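Local coordinates for aminoacyl-histidine dipeptidase (Vibrio alginolyticus, PDB 3MRU), which probably hydrolyses dipeptides, including aminoacyl-histidine substrates such as carnosine, as a zinc-dependent metallopeptidase of the M20 family, at residues 26-31 against 81-86; 76-81 against 142-147. All coordinates share one frame; numbering follows the deposited sequence.

Interaction 1: 26-31 against 81-86; sequences IPHPSK and IDMVPQ
The imidazole of His28 carries the thioether of Met83 over one face and the carbonyl oxygen of Ile81 at its edge. Met83 SD stands 4.4 Å from the centroid of the His28 ring, 27° off the ring normal, a Met-aromatic contact in which the two side chains cross at a slant; the position of the methyl end is doubtful. Ile81 O lies in the ring plane beside the CD2 edge. With chi1 at 59°, CG of His28 sits between its own backbone N and carbonyl carbon, which brings that edge to Ile81 O and one face to Met83. A second hold comes from within the loop: His28 ND1 donates to Ile26 O at 2.8 Å, with the oxygen tilted out of the ring plane. The backbones meet just beyond the ring, where Met83 N gives a hydrogen bond to His28 O of 2.7 Å and 151° at the hydrogen.

The other flat group is the carboxylate of Asp82. Ser30 OG donates to Asp82 OD2 at 2.7 Å and meets the anti lone pair of that oxygen, the one turned away from OD1. OD1 faces other partners: it accepts a hydrogen bond from Glu149 N and a weak one from His80 ND1. Several donors thus fix the rotation of this buried carboxylate. Farther along, the rings of Pro29 and Pro85 touch through their CB atoms, 4.0 Å apart, an apolar contact at the margin.

Two loops are joined here, one linking helices 14-25 and 36-46, the other leaving strand 75-80. Ser30 holds the OD2 side of Asp82, which ends the His-x-Asp motif of M20 metallopeptidases and, through its weak bond to ND1, probably helps orient the zinc ligand His80.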
# COMPACT_ATOMS: atom_id res chain seq x y z
N ILE A 26 20.86 18.28 4.63
CA ILE A 26 20.01 19.21 3.89
C ILE A 26 18.53 18.79 3.90
O ILE A 26 18.18 17.75 3.35
CB ILE A 26 20.51 19.52 2.43
CG1 ILE A 26 19.56 18.93 1.39
CG2 ILE A 26 21.99 19.12 2.21
CD1 ILE A 26 19.63 17.43 1.32
N PRO A 27 17.70 19.61 4.53
CA PRO A 27 16.26 19.33 4.66
C PRO A 27 15.39 19.06 3.44
O PRO A 27 15.19 19.94 2.61
CB PRO A 27 15.70 20.66 5.16
CG PRO A 27 16.82 21.29 5.89
CD PRO A 27 18.07 20.89 5.16
N HIS A 28 14.89 17.83 3.35
CA HIS A 28 14.01 17.42 2.26
C HIS A 28 12.71 16.65 2.60
O HIS A 28 12.61 15.47 2.28
CB HIS A 28 15.03 16.55 1.49
CG HIS A 28 15.60 15.40 2.28
ND1 HIS A 28 16.42 15.57 3.37
CD2 HIS A 28 15.46 14.06 2.13
CE1 HIS A 28 16.76 14.40 3.86
NE2 HIS A 28 16.18 13.46 3.13
N PRO A 29 11.70 17.30 3.22
CA PRO A 29 10.44 16.58 3.44
C PRO A 29 9.69 16.64 2.14
O PRO A 29 10.11 17.33 1.21
CB PRO A 29 9.68 17.44 4.45
CG PRO A 29 10.68 18.37 5.05
CD PRO A 29 11.75 18.54 4.02
N SER A 30 8.58 15.91 2.07
CA SER A 30 7.82 15.82 0.83
C SER A 30 7.55 17.24 0.40
O SER A 30 7.37 18.13 1.24
CB SER A 30 6.55 15.01 1.02
OG SER A 30 6.82 13.80 1.71
N LYS A 31 7.58 17.44 -0.91
CA LYS A 31 7.29 18.75 -1.52
C LYS A 31 8.40 19.83 -1.38
O LYS A 31 8.28 20.93 -1.94
CB LYS A 31 5.91 19.26 -1.08
CG LYS A 31 4.71 18.39 -1.57
CD LYS A 31 4.29 18.71 -3.03
CE LYS A 31 3.27 19.89 -3.08
NZ LYS A 31 3.17 20.59 -4.42
N ILE A 81 13.50 11.14 -3.33
CA ILE A 81 14.25 12.22 -2.64
C ILE A 81 13.58 12.67 -1.36
O ILE A 81 14.23 12.87 -0.33
CB ILE A 81 14.41 13.44 -3.56
CG1 ILE A 81 15.27 13.05 -4.77
CG2 ILE A 81 14.97 14.61 -2.83
CD1 ILE A 81 15.26 14.05 -5.93
N ASP A 82 12.27 12.84 -1.42
CA ASP A 82 11.56 13.32 -0.26
C ASP A 82 11.63 12.34 0.88
O ASP A 82 11.68 11.13 0.68
CB ASP A 82 10.11 13.67 -0.58
CG ASP A 82 9.25 12.47 -0.76
OD1 ASP A 82 9.50 11.70 -1.71
OD2 ASP A 82 8.30 12.32 0.04
N MET A 83 11.67 12.90 2.08
CA MET A 83 11.69 12.16 3.32
C MET A 83 10.28 12.33 3.87
O MET A 83 9.43 12.91 3.17
CB MET A 83 12.68 12.87 4.24
CG MET A 83 12.65 12.49 5.69
SD MET A 83 13.88 13.45 6.56
CE MET A 83 15.38 12.72 5.92
N VAL A 84 10.01 11.86 5.08
CA VAL A 84 8.72 12.09 5.71
C VAL A 84 8.86 12.86 7.02
O VAL A 84 9.59 12.43 7.91
CB VAL A 84 7.99 10.73 5.96
CG1 VAL A 84 6.74 10.90 6.84
CG2 VAL A 84 7.66 10.04 4.65
N PRO A 85 8.17 14.02 7.12
CA PRO A 85 8.29 14.90 8.29
C PRO A 85 7.51 14.43 9.51
O PRO A 85 6.30 14.57 9.54
CB PRO A 85 7.72 16.23 7.78
CG PRO A 85 6.73 15.84 6.73
CD PRO A 85 7.22 14.56 6.12
N GLN A 86 8.18 13.85 10.50
CA GLN A 86 7.49 13.55 11.74
C GLN A 86 8.42 13.73 12.90
O GLN A 86 9.46 13.09 12.99
CB GLN A 86 6.92 12.13 11.76
CG GLN A 86 5.72 11.89 10.84
CD GLN A 86 4.39 12.08 11.53
OE1 GLN A 86 4.27 12.83 12.51
NE2 GLN A 86 3.38 11.38 11.04

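Interaction 2: 76-81 against 142-147; sequences VLQAHI and EVLLTI
Strands 76-80 and 142-146 run parallel, 4.5 Å apart at closest approach with their directions 17° apart, and Val76 to His80 are paired in order with Glu142 to Thr146. Within these segments the first bonds are Leu77 N to Glu142 O at 2.9 Å and Leu144 N to Leu77 O at 2.7 Å. The ladder continues through Ala79 N to Leu144 O and Thr146 N to Ala79 O, and ends with Ile81 N to Thr146 O at 2.9 Å, one residue beyond the strand.

On the sheet face of Val76, Gln78 and His80, Val76 CG1 lies anti to the backbone N (chi1 -161°) and reaches Leu144 CB at 4.0 Å, the two side chains running the same way. Gln78 crosses Leu144 at a slant, its CG 3.8 Å from Leu144 CB. Glu142, on this face too, sends its carboxylate to Lys165 N through OE2. For His80, chi1 of 70° swings the imidazole off strand 142-146 toward the zinc, which it binds together with Asp119 and Asp173, while ND1 makes a weak hydrogen bond to Asp82 OD1; of the side chain, CB stays beside Thr146.

The face of Leu77 and Ala79 is wholly apolar. Leu77 CB meets Val143 CG2 at 3.8 Å, and the methyl of Ala79 approaches Leu145 CD2. Past the strand end, Ile81 lies across Leu145 at roughly a right angle, CD1 to Leu145 CB 3.7 Å, while its terminal methyl meets that of Ile147.

These are inner strands of a six-stranded mixed sheet, flanked by strand 168-171 beside 76-80 and strand 59-63 beside 142-146. Helix 124-132, between them in sequence, packs over the apolar face, Cys127 on Leu77 and Met124 on Ala79, Leu145 and Ile81, making a beta-alpha-beta type connection in the zinc-binding domain.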
# COMPACT_ATOMS: atom_id res chain seq x y z
N VAL A 76 18.62 0.95 -14.35
CA VAL A 76 18.14 2.17 -13.73
C VAL A 76 18.00 1.99 -12.23
O VAL A 76 17.09 1.32 -11.77
CB VAL A 76 16.77 2.61 -14.29
CG1 VAL A 76 16.51 4.09 -13.98
CG2 VAL A 76 16.68 2.37 -15.79
N LEU A 77 18.91 2.60 -11.48
CA LEU A 77 18.84 2.65 -10.01
C LEU A 77 17.88 3.74 -9.57
O LEU A 77 17.91 4.86 -10.10
CB LEU A 77 20.23 2.87 -9.41
CG LEU A 77 21.29 1.88 -9.89
CD1 LEU A 77 22.68 2.28 -9.45
CD2 LEU A 77 20.96 0.53 -9.37
N GLN A 78 17.02 3.43 -8.61
CA GLN A 78 15.96 4.37 -8.28
C GLN A 78 15.62 4.43 -6.83
O GLN A 78 15.56 3.43 -6.12
CB GLN A 78 14.70 4.08 -9.10
CG GLN A 78 13.59 5.14 -8.99
CD GLN A 78 12.55 4.78 -7.96
OE1 GLN A 78 11.93 5.66 -7.38
NE2 GLN A 78 12.32 3.49 -7.75
N ALA A 79 15.41 5.66 -6.40
CA ALA A 79 15.04 5.99 -5.04
C ALA A 79 14.22 7.26 -5.15
O ALA A 79 14.11 7.85 -6.25
CB ALA A 79 16.28 6.21 -4.18
N HIS A 80 13.63 7.69 -4.03
CA HIS A 80 12.89 8.91 -4.02
C HIS A 80 13.53 9.84 -3.00
O HIS A 80 14.04 9.40 -1.96
CB HIS A 80 11.45 8.62 -3.68
CG HIS A 80 11.26 8.19 -2.27
ND1 HIS A 80 11.18 9.09 -1.23
CD2 HIS A 80 11.11 6.96 -1.72
CE1 HIS A 80 11.00 8.43 -0.10
NE2 HIS A 80 10.95 7.14 -0.37
N ILE A 81 13.50 11.14 -3.33
CA ILE A 81 14.25 12.22 -2.64
C ILE A 81 13.58 12.67 -1.36
O ILE A 81 14.23 12.87 -0.33
CB ILE A 81 14.41 13.44 -3.56
CG1 ILE A 81 15.27 13.05 -4.77
CG2 ILE A 81 14.97 14.61 -2.83
CD1 ILE A 81 15.26 14.05 -5.93
N GLU A 142 21.65 4.55 -15.56
CA GLU A 142 20.80 5.70 -15.30
C GLU A 142 20.38 5.64 -13.84
O GLU A 142 20.15 4.56 -13.30
CB GLU A 142 19.56 5.68 -16.19
CG GLU A 142 19.85 5.50 -17.69
CD GLU A 142 18.60 5.61 -18.56
OE1 GLU A 142 18.07 6.73 -18.70
OE2 GLU A 142 18.15 4.57 -19.11
N VAL A 143 20.30 6.79 -13.20
CA VAL A 143 19.75 6.87 -11.86
C VAL A 143 18.50 7.71 -11.94
O VAL A 143 18.50 8.78 -12.56
CB VAL A 143 20.78 7.46 -10.83
CG1 VAL A 143 20.11 8.31 -9.77
CG2 VAL A 143 21.55 6.33 -10.17
N LEU A 144 17.42 7.21 -11.34
CA LEU A 144 16.19 7.98 -11.28
C LEU A 144 15.88 8.40 -9.86
O LEU A 144 15.69 7.55 -8.98
CB LEU A 144 15.02 7.16 -11.81
CG LEU A 144 13.75 7.89 -12.23
CD1 LEU A 144 13.65 9.30 -11.65
CD2 LEU A 144 13.75 7.96 -13.71
N LEU A 145 15.82 9.70 -9.62
CA LEU A 145 15.47 10.16 -8.31
C LEU A 145 14.13 10.86 -8.37
O LEU A 145 14.03 12.00 -8.81
CB LEU A 145 16.54 11.09 -7.76
CG LEU A 145 17.89 10.43 -7.52
CD1 LEU A 145 18.89 11.44 -7.12
CD2 LEU A 145 17.81 9.34 -6.46
N THR A 146 13.10 10.14 -7.92
CA THR A 146 11.73 10.64 -7.99
C THR A 146 11.37 11.50 -6.80
O THR A 146 11.86 11.31 -5.68
CB THR A 146 10.70 9.52 -8.09
OG1 THR A 146 11.01 8.50 -7.14
CG2 THR A 146 10.71 8.94 -9.47
N ILE A 147 10.48 12.44 -7.09
CA ILE A 147 9.99 13.41 -6.13
C ILE A 147 8.69 12.89 -5.56
O ILE A 147 7.78 12.48 -6.32
CB ILE A 147 9.77 14.78 -6.83
CG1 ILE A 147 11.04 15.63 -6.76
CG2 ILE A 147 8.62 15.56 -6.21
CD1 ILE A 147 12.36 14.93 -7.16

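In the fold
The chain runs from 76-81 straight into 81-86, sharing Ile81, while the partner segments come from before and after: the amide of Ile81 closes the ladder of interaction 2, and its carbonyl already belongs to interaction 1. Their centres lie 15 Å apart, and they touch by packing where Asp82 OD1 comes within 4.1 Å of Ile147 C. Both lie beside the metal site. Strand 76-80 delivers His80, whose side chain is about 3 Å from a bound zinc. The loop that follows supplies Asp82, about 7 Å from a zinc and about 4 Å between side chains from Glu149, which binds zinc in a structure of this protein though not in this chain.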